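Local coordinates for succinate-semialdehyde dehydrogenase (NAD(P)(+)) (Marinobacter aquaeolei, PDB 3RH9), which probably oxidises succinate semialdehyde to succinate, with NAD+ or NADP+ as the electron acceptor, at residues 109-113 and 159-165; 286-290 and 330-334; 80-85 and 113-118; 73-77 and 172-176. One frame throughout, in Å; residues are numbered along the deposited sequence.

Contact 1 of 4, residues 109-113 and 159-165; sequences EVDYA and FPIGMIA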
loop_
_atom_site.group_PDB
_atom_site.type_symbol
_atom_site.label_atom_id
_atom_site.label_comp_id
_atom_site.label_asym_id
_atom_site.label_seq_id
_atom_site.Cartn_x
_atom_site.Cartn_y
_atom_site.Cartn_z
ATOM N N GLU A 109 26.390 -6.438 -10.649
ATOM C CA GLU A 109 25.099 -5.786 -10.434
ATOM C C GLU A 109 24.189 -6.064 -11.613
ATOM O O GLU A 109 22.969 -6.204 -11.468
ATOM C CB GLU A 109 25.224 -4.270 -10.217
ATOM C CG GLU A 109 23.840 -3.582 -10.003
ATOM C CD GLU A 109 23.902 -2.055 -9.834
ATOM O OE1 GLU A 109 24.966 -1.533 -9.438
ATOM O OE2 GLU A 109 22.879 -1.370 -10.086
ATOM N N VAL A 110 24.791 -6.146 -12.792
ATOM C CA VAL A 110 24.064 -6.515 -13.994
ATOM C C VAL A 110 23.562 -7.943 -13.852
ATOM O O VAL A 110 22.448 -8.243 -14.254
ATOM C CB VAL A 110 24.942 -6.375 -15.225
ATOM C CG1 VAL A 110 24.226 -6.919 -16.422
ATOM C CG2 VAL A 110 25.303 -4.923 -15.431
ATOM N N ASP A 111 24.370 -8.811 -13.252
ATOM C CA ASP A 111 23.960 -10.192 -13.036
ATOM C C ASP A 111 22.758 -10.222 -12.112
ATOM O O ASP A 111 21.736 -10.868 -12.381
ATOM C CB ASP A 111 25.086 -10.997 -12.398
ATOM C CG ASP A 111 26.199 -11.328 -13.378
ATOM O OD1 ASP A 111 26.029 -11.052 -14.589
ATOM O OD2 ASP A 111 27.235 -11.875 -12.931
ATOM N N TYR A 112 22.909 -9.507 -11.008
ATOM C CA TYR A 112 21.871 -9.370 -10.010
ATOM C C TYR A 112 20.540 -8.870 -10.610
ATOM O O TYR A 112 19.466 -9.409 -10.308
ATOM C CB TYR A 112 22.387 -8.409 -8.960
ATOM C CG TYR A 112 21.425 -8.102 -7.864
ATOM C CD1 TYR A 112 21.227 -8.994 -6.817
ATOM C CD2 TYR A 112 20.738 -6.905 -7.851
ATOM C CE1 TYR A 112 20.358 -8.707 -5.790
ATOM C CE2 TYR A 112 19.867 -6.603 -6.829
ATOM C CZ TYR A 112 19.680 -7.508 -5.803
ATOM O OH TYR A 112 18.803 -7.202 -4.795
ATOM N N ALA A 113 20.623 -7.841 -11.453
ATOM C CA ALA A 113 19.461 -7.292 -12.151
ATOM C C ALA A 113 18.776 -8.341 -13.021
ATOM O O ALA A 113 17.548 -8.367 -13.143
ATOM C CB ALA A 113 19.872 -6.098 -13.011
ATOM N N PHE A 159 21.884 2.121 -7.218
ATOM C CA PHE A 159 21.958 0.953 -8.092
ATOM C C PHE A 159 21.398 1.294 -9.453
ATOM O O PHE A 159 20.221 1.057 -9.726
ATOM C CB PHE A 159 21.219 -0.236 -7.491
ATOM C CG PHE A 159 21.938 -0.867 -6.348
ATOM C CD1 PHE A 159 21.567 -0.593 -5.046
ATOM C CD2 PHE A 159 23.003 -1.727 -6.577
ATOM C CE1 PHE A 159 22.240 -1.171 -3.980
ATOM C CE2 PHE A 159 23.684 -2.312 -5.514
ATOM C CZ PHE A 159 23.296 -2.030 -4.208
ATOM N N PRO A 160 22.244 1.871 -10.310
ATOM C CA PRO A 160 21.795 2.363 -11.617
ATOM C C PRO A 160 21.131 1.274 -12.475
ATOM O O PRO A 160 20.288 1.608 -13.303
ATOM C CB PRO A 160 23.086 2.883 -12.257
ATOM C CG PRO A 160 23.990 3.184 -11.089
ATOM C CD PRO A 160 23.677 2.119 -10.083
ATOM N N ILE A 161 21.484 0.006 -12.280
ATOM C CA ILE A 161 20.782 -1.070 -12.978
ATOM C C ILE A 161 19.979 -2.001 -12.067
ATOM O O ILE A 161 18.983 -2.551 -12.480
ATOM C CB ILE A 161 21.708 -1.905 -13.885
ATOM C CG1 ILE A 161 20.916 -2.451 -15.073
ATOM C CG2 ILE A 161 22.334 -3.048 -13.128
ATOM C CD1 ILE A 161 20.339 -1.385 -15.996
ATOM N N GLY A 162 20.409 -2.186 -10.831
ATOM C CA GLY A 162 19.704 -3.080 -9.927
ATOM C C GLY A 162 18.307 -2.607 -9.545
ATOM O O GLY A 162 17.341 -3.370 -9.623
HETATM N N MSE A 163 18.202 -1.346 -9.127
HETATM C CA MSE A 163 16.915 -0.781 -8.751
HETATM C C MSE A 163 15.882 -0.981 -9.849
HETATM O O MSE A 163 14.882 -1.670 -9.650
HETATM C CB MSE A 163 17.032 0.713 -8.430
HETATM C CG MSE A 163 17.779 1.012 -7.151
HETATM SE SE MSE A 163 17.292 -0.254 -5.736
HETATM C CE MSE A 163 18.392 0.538 -4.308
ATOM N N ILE A 164 16.123 -0.375 -11.006
ATOM C CA ILE A 164 15.148 -0.420 -12.075
ATOM C C ILE A 164 14.721 -1.857 -12.388
ATOM O O ILE A 164 13.574 -2.096 -12.751
ATOM C CB ILE A 164 15.674 0.254 -13.340
ATOM C CG1 ILE A 164 14.516 0.507 -14.311
ATOM C CG2 ILE A 164 16.750 -0.608 -13.972
ATOM C CD1 ILE A 164 13.285 1.126 -13.662
ATOM N N ALA A 165 15.639 -2.806 -12.226
ATOM C CA ALA A 165 15.371 -4.206 -12.558
ATOM C C ALA A 165 14.279 -4.794 -11.674
ATOM O O ALA A 165 13.453 -5.581 -12.140
ATOM C CB ALA A 165 16.636 -5.034 -12.454
#
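Glu109 reaches across to the loop 159-161 and the first turn of helix 162-174, and its carboxylate lies against them. That loop leads from strand 151-154 of the six-stranded sheet into the helix. Glu109 CG is anti to the backbone N (chi1 179°) and the chain runs on extended, which carries the carboxylate across from helix 103-123. OE2 takes two backbone N-H groups. Gly162 N meets the anti lone pair of Glu109 OE2 at 2.7 Å, with a fairly straight N-H...O angle of 161°. Ile161 N comes from above the carboxylate plane and reaches the same Glu109 OE2 at 2.9 Å. Phe159 turns the edge of its ring to the acid, with CD2 3.4 Å from Glu109 CD. The ring and carboxylate planes stand steeply to each other. Phe159 lies near Glu256, the predicted active-site residue.

Beside the acid the contact is apolar. Ile161 CG2 packs on Glu109 CG at 3.5 Å and also touches Val110 CG2. One turn along, Ala113 CB meets Ala165 CB at 3.5 Å. These small residues let the two helices come close, and the CA atoms of Ala113 and Gly162 are 4.8 Å apart.

The other oxygen, OE1, forms a salt bridge with Lys101. Glu109 thus joins a lysine to two N-H groups at the N-terminal end of a helix. Both would tend to stabilise a negative carboxylate in this buried setting.

Contact 2 of 4, residues 286-290 and 330-334; sequences GGQTC and GPLIN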
loop_
_atom_site.group_PDB
_atom_site.type_symbol
_atom_site.label_atom_id
_atom_site.label_comp_id
_atom_site.label_asym_id
_atom_site.label_seq_id
_atom_site.Cartn_x
_atom_site.Cartn_y
_atom_site.Cartn_z
ATOM N N GLY A 286 30.554 1.009 -1.898
ATOM C CA GLY A 286 31.321 1.926 -1.080
ATOM C C GLY A 286 30.553 2.322 0.160
ATOM O O GLY A 286 30.808 3.381 0.735
ATOM N N GLY A 287 29.618 1.463 0.569
ATOM C CA GLY A 287 28.774 1.707 1.725
ATOM C C GLY A 287 27.578 2.574 1.412
ATOM O O GLY A 287 26.776 2.868 2.296
ATOM N N GLN A 288 27.455 2.969 0.148
ATOM C CA GLN A 288 26.407 3.883 -0.290
ATOM C C GLN A 288 25.108 3.167 -0.626
ATOM O O GLN A 288 24.601 3.273 -1.737
ATOM C CB GLN A 288 26.878 4.686 -1.496
ATOM C CG GLN A 288 27.980 5.673 -1.186
ATOM C CD GLN A 288 28.649 6.184 -2.438
ATOM O OE1 GLN A 288 28.720 7.390 -2.666
ATOM N NE2 GLN A 288 29.123 5.269 -3.275
ATOM N N THR A 289 24.559 2.472 0.361
ATOM C CA THR A 289 23.419 1.594 0.162
ATOM C C THR A 289 22.553 1.581 1.419
ATOM O O THR A 289 23.049 1.818 2.519
ATOM C CB THR A 289 23.918 0.165 -0.123
ATOM O OG1 THR A 289 24.375 0.080 -1.479
ATOM C CG2 THR A 289 22.821 -0.858 0.115
ATOM N N CYS A 290 21.265 1.302 1.269
ATOM C CA CYS A 290 20.383 1.291 2.433
ATOM C C CYS A 290 20.353 -0.078 3.067
ATOM O O CYS A 290 19.694 -0.301 4.088
ATOM C CB CYS A 290 18.988 1.766 2.077
ATOM S SG CYS A 290 18.984 3.526 1.718
ATOM N N GLY A 330 35.674 2.237 -4.821
ATOM C CA GLY A 330 35.921 3.419 -5.633
ATOM C C GLY A 330 35.481 4.692 -4.936
ATOM O O GLY A 330 35.208 4.675 -3.751
ATOM N N PRO A 331 35.384 5.802 -5.667
ATOM C CA PRO A 331 35.060 7.034 -4.952
ATOM C C PRO A 331 33.606 7.008 -4.504
ATOM O O PRO A 331 32.869 6.096 -4.897
ATOM C CB PRO A 331 35.241 8.121 -6.014
ATOM C CG PRO A 331 35.645 7.414 -7.284
ATOM C CD PRO A 331 35.307 5.973 -7.123
ATOM N N LEU A 332 33.214 7.977 -3.675
ATOM C CA LEU A 332 31.806 8.226 -3.357
ATOM C C LEU A 332 31.214 9.059 -4.486
ATOM O O LEU A 332 31.947 9.609 -5.285
ATOM C CB LEU A 332 31.670 8.994 -2.043
ATOM C CG LEU A 332 32.330 8.451 -0.787
ATOM C CD1 LEU A 332 32.055 9.396 0.359
ATOM C CD2 LEU A 332 31.799 7.068 -0.474
ATOM N N ILE A 333 29.895 9.173 -4.540
ATOM C CA ILE A 333 29.224 9.714 -5.715
ATOM C C ILE A 333 29.426 11.216 -5.920
ATOM O O ILE A 333 29.504 11.686 -7.054
ATOM C CB ILE A 333 27.705 9.404 -5.664
ATOM C CG1 ILE A 333 27.046 9.638 -7.024
ATOM C CG2 ILE A 333 27.022 10.215 -4.554
ATOM C CD1 ILE A 333 27.301 8.524 -8.037
ATOM N N ASN A 334 29.482 11.972 -4.828
ATOM C CA ASN A 334 29.638 13.427 -4.913
ATOM C C ASN A 334 30.082 14.109 -3.634
ATOM O O ASN A 334 30.193 13.483 -2.581
ATOM C CB ASN A 334 28.400 14.129 -5.509
ATOM C CG ASN A 334 27.130 13.961 -4.672
ATOM O OD1 ASN A 334 27.165 13.860 -3.449
ATOM N ND2 ASN A 334 25.997 13.962 -5.345
HETATM O O HOH W 1 30.248 6.482 -5.814
#
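Gln288 reaches across with its amide to the backbone of 331-333, carried there by an extended chain with CG beside the backbone N (chi1 -68°). Gln288 OE1 accepts from Ile333 N at 2.8 Å. The donor lies in the carbonyl plane, on a lone pair of OE1, and the C=O...N angle is 140°. Leu332 lies against the amide, with CB 3.4 Å from Gln288 OE1 and CD2 3.8 Å from Gln288 CD. On the nitrogen side a bridging water accepts from Gln288 NE2 at 3.0 Å and donates to Pro331 O at 2.8 Å. NE2 also bonds Gly285 O, so partners on both sides fix the rotation of the amide. With an alanine here, Ile333 N would probably lose its side-chain acceptor and the water its link to this loop.

Further out, Gln288 is the centre of an inverse gamma turn, and two glycines with positive phi, Gly286 and Gly287, precede it. Asn334 is the N-cap of the next helix, and its OD1 takes Gly337 N. The contact ties the loop between helix 271-283 and strand 295-299 to the loop that leads into helix 335-350, where Phe338 and Val341 pack on Leu332.

Contact 3 of 4, residues 80-85 and 113-118; sequences IRDGLK and AAGFFD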
loop_
_atom_site.group_PDB
_atom_site.type_symbol
_atom_site.label_atom_id
_atom_site.label_comp_id
_atom_site.label_asym_id
_atom_site.label_seq_id
_atom_site.Cartn_x
_atom_site.Cartn_y
_atom_site.Cartn_z
ATOM N N ILE A 80 14.788 -9.822 -21.987
ATOM C CA ILE A 80 15.492 -8.816 -21.200
ATOM C C ILE A 80 16.526 -9.455 -20.268
ATOM O O ILE A 80 17.659 -8.998 -20.186
ATOM C CB ILE A 80 14.534 -7.936 -20.389
ATOM C CG1 ILE A 80 13.697 -7.057 -21.325
ATOM C CG2 ILE A 80 15.304 -7.066 -19.433
ATOM C CD1 ILE A 80 12.482 -6.428 -20.667
ATOM N N ARG A 81 16.139 -10.524 -19.584
ATOM C CA ARG A 81 17.063 -11.208 -18.688
ATOM C C ARG A 81 18.310 -11.685 -19.429
ATOM O O ARG A 81 19.419 -11.645 -18.887
ATOM C CB ARG A 81 16.379 -12.379 -17.985
ATOM C CG ARG A 81 17.328 -13.325 -17.274
ATOM C CD ARG A 81 17.521 -14.588 -18.073
ATOM N NE ARG A 81 16.437 -15.540 -17.845
ATOM C CZ ARG A 81 15.960 -16.375 -18.768
ATOM N NH1 ARG A 81 16.458 -16.372 -19.999
ATOM N NH2 ARG A 81 14.974 -17.212 -18.458
ATOM N N ASP A 82 18.115 -12.129 -20.669
ATOM C CA ASP A 82 19.203 -12.577 -21.522
ATOM C C ASP A 82 19.995 -11.392 -22.059
ATOM O O ASP A 82 21.222 -11.442 -22.129
ATOM C CB ASP A 82 18.662 -13.408 -22.693
ATOM C CG ASP A 82 18.135 -14.772 -22.260
ATOM O OD1 ASP A 82 18.396 -15.167 -21.103
ATOM O OD2 ASP A 82 17.460 -15.447 -23.077
ATOM N N GLY A 83 19.296 -10.333 -22.454
ATOM C CA GLY A 83 19.947 -9.113 -22.900
ATOM C C GLY A 83 20.896 -8.542 -21.849
ATOM O O GLY A 83 22.036 -8.182 -22.148
ATOM N N LEU A 84 20.441 -8.452 -20.606
ATOM C CA LEU A 84 21.330 -7.969 -19.565
ATOM C C LEU A 84 22.586 -8.835 -19.510
ATOM O O LEU A 84 23.696 -8.332 -19.617
ATOM C CB LEU A 84 20.633 -7.938 -18.209
ATOM C CG LEU A 84 19.600 -6.820 -18.080
ATOM C CD1 LEU A 84 18.694 -7.079 -16.887
ATOM C CD2 LEU A 84 20.268 -5.447 -17.990
ATOM N N LYS A 85 22.405 -10.143 -19.372
ATOM C CA LYS A 85 23.537 -11.027 -19.142
ATOM C C LYS A 85 24.571 -10.912 -20.261
ATOM O O LYS A 85 25.781 -11.002 -20.016
ATOM C CB LYS A 85 23.072 -12.475 -18.979
ATOM C CG LYS A 85 22.436 -12.817 -17.631
ATOM C CD LYS A 85 21.990 -14.281 -17.620
ATOM C CE LYS A 85 20.973 -14.566 -16.509
ATOM N NZ LYS A 85 20.553 -16.004 -16.470
ATOM N N ALA A 113 20.623 -7.841 -11.453
ATOM C CA ALA A 113 19.461 -7.292 -12.151
ATOM C C ALA A 113 18.776 -8.341 -13.021
ATOM O O ALA A 113 17.548 -8.367 -13.143
ATOM C CB ALA A 113 19.872 -6.098 -13.011
ATOM N N ALA A 114 19.583 -9.202 -13.634
ATOM C CA ALA A 114 19.065 -10.191 -14.567
ATOM C C ALA A 114 18.165 -11.194 -13.868
ATOM O O ALA A 114 17.254 -11.733 -14.475
ATOM C CB ALA A 114 20.208 -10.899 -15.263
ATOM N N GLY A 115 18.429 -11.436 -12.587
ATOM C CA GLY A 115 17.751 -12.481 -11.841
ATOM C C GLY A 115 16.345 -12.096 -11.423
ATOM O O GLY A 115 15.542 -12.945 -11.015
ATOM N N PHE A 116 16.047 -10.806 -11.507
ATOM C CA PHE A 116 14.704 -10.338 -11.216
ATOM C C PHE A 116 13.813 -10.672 -12.389
ATOM O O PHE A 116 12.686 -11.152 -12.238
ATOM C CB PHE A 116 14.705 -8.837 -10.928
ATOM C CG PHE A 116 15.172 -8.510 -9.550
ATOM C CD1 PHE A 116 14.333 -8.703 -8.461
ATOM C CD2 PHE A 116 16.466 -8.053 -9.327
ATOM C CE1 PHE A 116 14.758 -8.424 -7.181
ATOM C CE2 PHE A 116 16.899 -7.770 -8.035
ATOM C CZ PHE A 116 16.040 -7.964 -6.960
ATOM N N PHE A 117 14.349 -10.430 -13.570
ATOM C CA PHE A 117 13.651 -10.751 -14.792
ATOM C C PHE A 117 13.475 -12.251 -14.918
ATOM O O PHE A 117 12.426 -12.733 -15.335
ATOM C CB PHE A 117 14.394 -10.148 -15.975
ATOM C CG PHE A 117 14.155 -8.682 -16.122
ATOM C CD1 PHE A 117 15.084 -7.774 -15.685
ATOM C CD2 PHE A 117 12.969 -8.213 -16.663
ATOM C CE1 PHE A 117 14.849 -6.419 -15.816
ATOM C CE2 PHE A 117 12.727 -6.871 -16.788
ATOM C CZ PHE A 117 13.663 -5.971 -16.371
ATOM N N ASP A 118 14.500 -12.994 -14.536
ATOM C CA ASP A 118 14.400 -14.433 -14.580
ATOM C C ASP A 118 13.310 -14.872 -13.629
ATOM O O ASP A 118 12.473 -15.701 -13.962
ATOM C CB ASP A 118 15.723 -15.104 -14.196
ATOM C CG ASP A 118 15.697 -16.607 -14.440
ATOM O OD1 ASP A 118 15.311 -17.043 -15.553
ATOM O OD2 ASP A 118 16.047 -17.360 -13.516
#
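Ile80 sits on the ring of Phe117 where helices 70-86 and 103-123 pack as an antiparallel pair. The axes of segments 80-85 and 113-118 come within 8.2 Å, and their directions differ by 164°. Packing is closest on the inner side. Ile80 CG2 is anti to the backbone N, which puts the methyl almost straight above the ring centre, 3.5 Å from the Phe117 centroid, in a CH-pi contact. Leu84 CD1 reaches the same ring obliquely, 3.9 Å from Phe117 CD1. Phe193 of helix 188-197 packs on Ile80, Leu84 and Phe117, so this side is buried.

The outer side is polar and more open. Its loose part is Lys85, which is exposed and lays its aliphatic chain along Ala114, with CG 3.8 Å from Ala114 CB. Arg81, better held, packs its CB on Phe117 CB, then bends at chi2 and chi3 to turn its guanidinium to Asp118. Arg81, Asp82 and Asp118 form a salt-bridge network. Asp82 OD1 meets NH1 close to the guanidinium plane. Asp118 is gripped side-on by NE and NH2, tilted 18° from that plane. Asp118 OD2 pairs with Lys122. Asp118 OD1 accepts both Arg81 nitrogens, NE at 3.0 Å and NH2 at 2.9 Å.

Contact 4 of 4, residues 73-77 and 172-176; sequences RRKWL and LAAGC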
loop_
_atom_site.group_PDB
_atom_site.type_symbol
_atom_site.label_atom_id
_atom_site.label_comp_id
_atom_site.label_asym_id
_atom_site.label_seq_id
_atom_site.Cartn_x
_atom_site.Cartn_y
_atom_site.Cartn_z
ATOM N N ARG A 73 4.283 -11.714 -22.584
ATOM C CA ARG A 73 4.966 -11.007 -21.505
ATOM C C ARG A 73 6.138 -11.825 -20.973
ATOM O O ARG A 73 7.208 -11.296 -20.680
ATOM C CB ARG A 73 3.999 -10.714 -20.366
ATOM C CG ARG A 73 3.059 -9.551 -20.606
ATOM C CD ARG A 73 2.135 -9.384 -19.410
ATOM N NE ARG A 73 0.918 -10.149 -19.640
ATOM C CZ ARG A 73 0.153 -10.693 -18.698
ATOM N NH1 ARG A 73 0.459 -10.577 -17.406
ATOM N NH2 ARG A 73 -0.936 -11.362 -19.064
ATOM N N ARG A 74 5.927 -13.131 -20.860
ATOM C CA ARG A 74 6.964 -14.064 -20.422
ATOM C C ARG A 74 8.210 -13.998 -21.310
ATOM O O ARG A 74 9.335 -14.041 -20.818
ATOM C CB ARG A 74 6.370 -15.472 -20.389
ATOM C CG ARG A 74 7.324 -16.607 -20.185
ATOM C CD ARG A 74 6.507 -17.867 -19.976
ATOM N NE ARG A 74 6.486 -18.200 -18.568
ATOM C CZ ARG A 74 5.440 -18.681 -17.911
ATOM N NH1 ARG A 74 4.284 -18.894 -18.526
ATOM N NH2 ARG A 74 5.561 -18.926 -16.616
ATOM N N LYS A 75 7.998 -13.868 -22.613
ATOM C CA LYS A 75 9.087 -13.782 -23.577
ATOM C C LYS A 75 9.890 -12.483 -23.428
ATOM O O LYS A 75 11.123 -12.500 -23.544
ATOM C CB LYS A 75 8.545 -13.930 -25.009
ATOM C CG LYS A 75 9.611 -14.098 -26.082
ATOM C CD LYS A 75 10.577 -15.235 -25.713
ATOM C CE LYS A 75 11.219 -15.897 -26.943
ATOM N NZ LYS A 75 11.936 -14.915 -27.813
ATOM N N TRP A 76 9.196 -11.368 -23.179
ATOM C CA TRP A 76 9.866 -10.085 -22.918
ATOM C C TRP A 76 10.858 -10.201 -21.758
ATOM O O TRP A 76 12.027 -9.842 -21.875
ATOM C CB TRP A 76 8.864 -9.013 -22.513
ATOM C CG TRP A 76 7.779 -8.732 -23.465
ATOM C CD1 TRP A 76 7.765 -9.007 -24.784
ATOM C CD2 TRP A 76 6.544 -8.055 -23.176
ATOM N NE1 TRP A 76 6.592 -8.575 -25.344
ATOM C CE2 TRP A 76 5.823 -7.983 -24.378
ATOM C CE3 TRP A 76 5.978 -7.510 -22.013
ATOM C CZ2 TRP A 76 4.554 -7.386 -24.459
ATOM C CZ3 TRP A 76 4.719 -6.916 -22.093
ATOM C CH2 TRP A 76 4.025 -6.857 -23.306
ATOM N N LEU A 77 10.352 -10.664 -20.618
ATOM C CA LEU A 77 11.161 -10.833 -19.423
ATOM C C LEU A 77 12.364 -11.692 -19.759
ATOM O O LEU A 77 13.505 -11.330 -19.455
ATOM C CB LEU A 77 10.338 -11.479 -18.300
ATOM C CG LEU A 77 9.080 -10.707 -17.878
ATOM C CD1 LEU A 77 8.159 -11.511 -16.986
ATOM C CD2 LEU A 77 9.491 -9.419 -17.205
ATOM N N LEU A 172 6.293 -5.380 -15.988
ATOM C CA LEU A 172 6.028 -6.097 -17.237
ATOM C C LEU A 172 5.199 -7.345 -16.959
ATOM O O LEU A 172 4.197 -7.587 -17.615
ATOM C CB LEU A 172 7.313 -6.461 -17.997
ATOM C CG LEU A 172 8.169 -5.307 -18.534
ATOM C CD1 LEU A 172 9.571 -5.773 -18.821
ATOM C CD2 LEU A 172 7.570 -4.642 -19.755
ATOM N N ALA A 173 5.602 -8.135 -15.978
ATOM C CA ALA A 173 4.823 -9.317 -15.636
ATOM C C ALA A 173 3.348 -8.957 -15.473
ATOM O O ALA A 173 2.473 -9.786 -15.737
ATOM C CB ALA A 173 5.366 -9.988 -14.362
ATOM N N ALA A 174 3.090 -7.713 -15.057
ATOM C CA ALA A 174 1.738 -7.216 -14.791
ATOM C C ALA A 174 1.030 -6.665 -16.042
ATOM O O ALA A 174 -0.198 -6.492 -16.063
ATOM C CB ALA A 174 1.785 -6.154 -13.711
ATOM N N GLY A 175 1.809 -6.383 -17.079
ATOM C CA GLY A 175 1.278 -5.765 -18.276
ATOM C C GLY A 175 1.198 -4.255 -18.136
ATOM O O GLY A 175 0.401 -3.611 -18.808
ATOM N N CYS A 176 2.024 -3.688 -17.256
ATOM C CA CYS A 176 2.007 -2.245 -17.003
ATOM C C CYS A 176 3.022 -1.506 -17.838
ATOM O O CYS A 176 4.212 -1.679 -17.638
ATOM C CB CYS A 176 2.270 -1.944 -15.521
ATOM S SG CYS A 176 0.804 -2.162 -14.508
#
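Leu77 and Leu172 lie alongside each other, pointing opposite ways, at the apolar centre. Leu77 CD2 touches Leu172 CB at 3.8 Å, and the other methyl, CD1, rests on Ala173 CB at 4.1 Å. Leu172 is shared, for its CD2 reaches obliquely to Trp76 CE3 at 4.0 Å. Phe117 of helix 103-123 closes on both leucines.

Helix 162-174 is the connecting helix of a beta-alpha-beta crossover between the parallel strands 151-154 and 178-181. Helix 70-86 packs against its C-terminal end, which finishes in a Schellman motif. Gly175 has the positive phi of that motif, and its N bonds Leu172 O at 2.7 Å.

At the polar edge Arg73 packs its CD on Leu172 O at 3.3 Å. A bend at chi3 (-92°) then swings the guanidinium toward the helix end. Arg73 NH1 donates to Ala173 O at 2.7 Å. The oxygen is close to the guanidinium plane, but the nitrogen is tilted 30° from the carbonyl plane. A leucine in its place is likely to leave Ala173 O without this donor at the helix end. Arg73 NE, in the same guanidinium, donates to Trp68 O, which gives the group a second hold.

Contacts 1, 3 and 4 link helices 70-86, 103-123 and 162-174 in pairs. Contacts 1 and 3 share Ala113, and their centres are 9 Å apart. Contacts 3 and 4 meet through Ile80 CD1 and Leu172 CD1 at 3.5 Å, and through Phe117 and Leu77. Contact 2 is far from contact 4, about 32 Å between centres and on the opposite side of the chain's centre, but it touches contact 1, where Phe159 CE1 packs on Thr289 OG1 at 3.5 Å. Contact 1 is the one near the predicted active site, with the side chains of Phe159 and Glu256 about 7 Å apart. Contacts 3 and 4 are structural packing farther out.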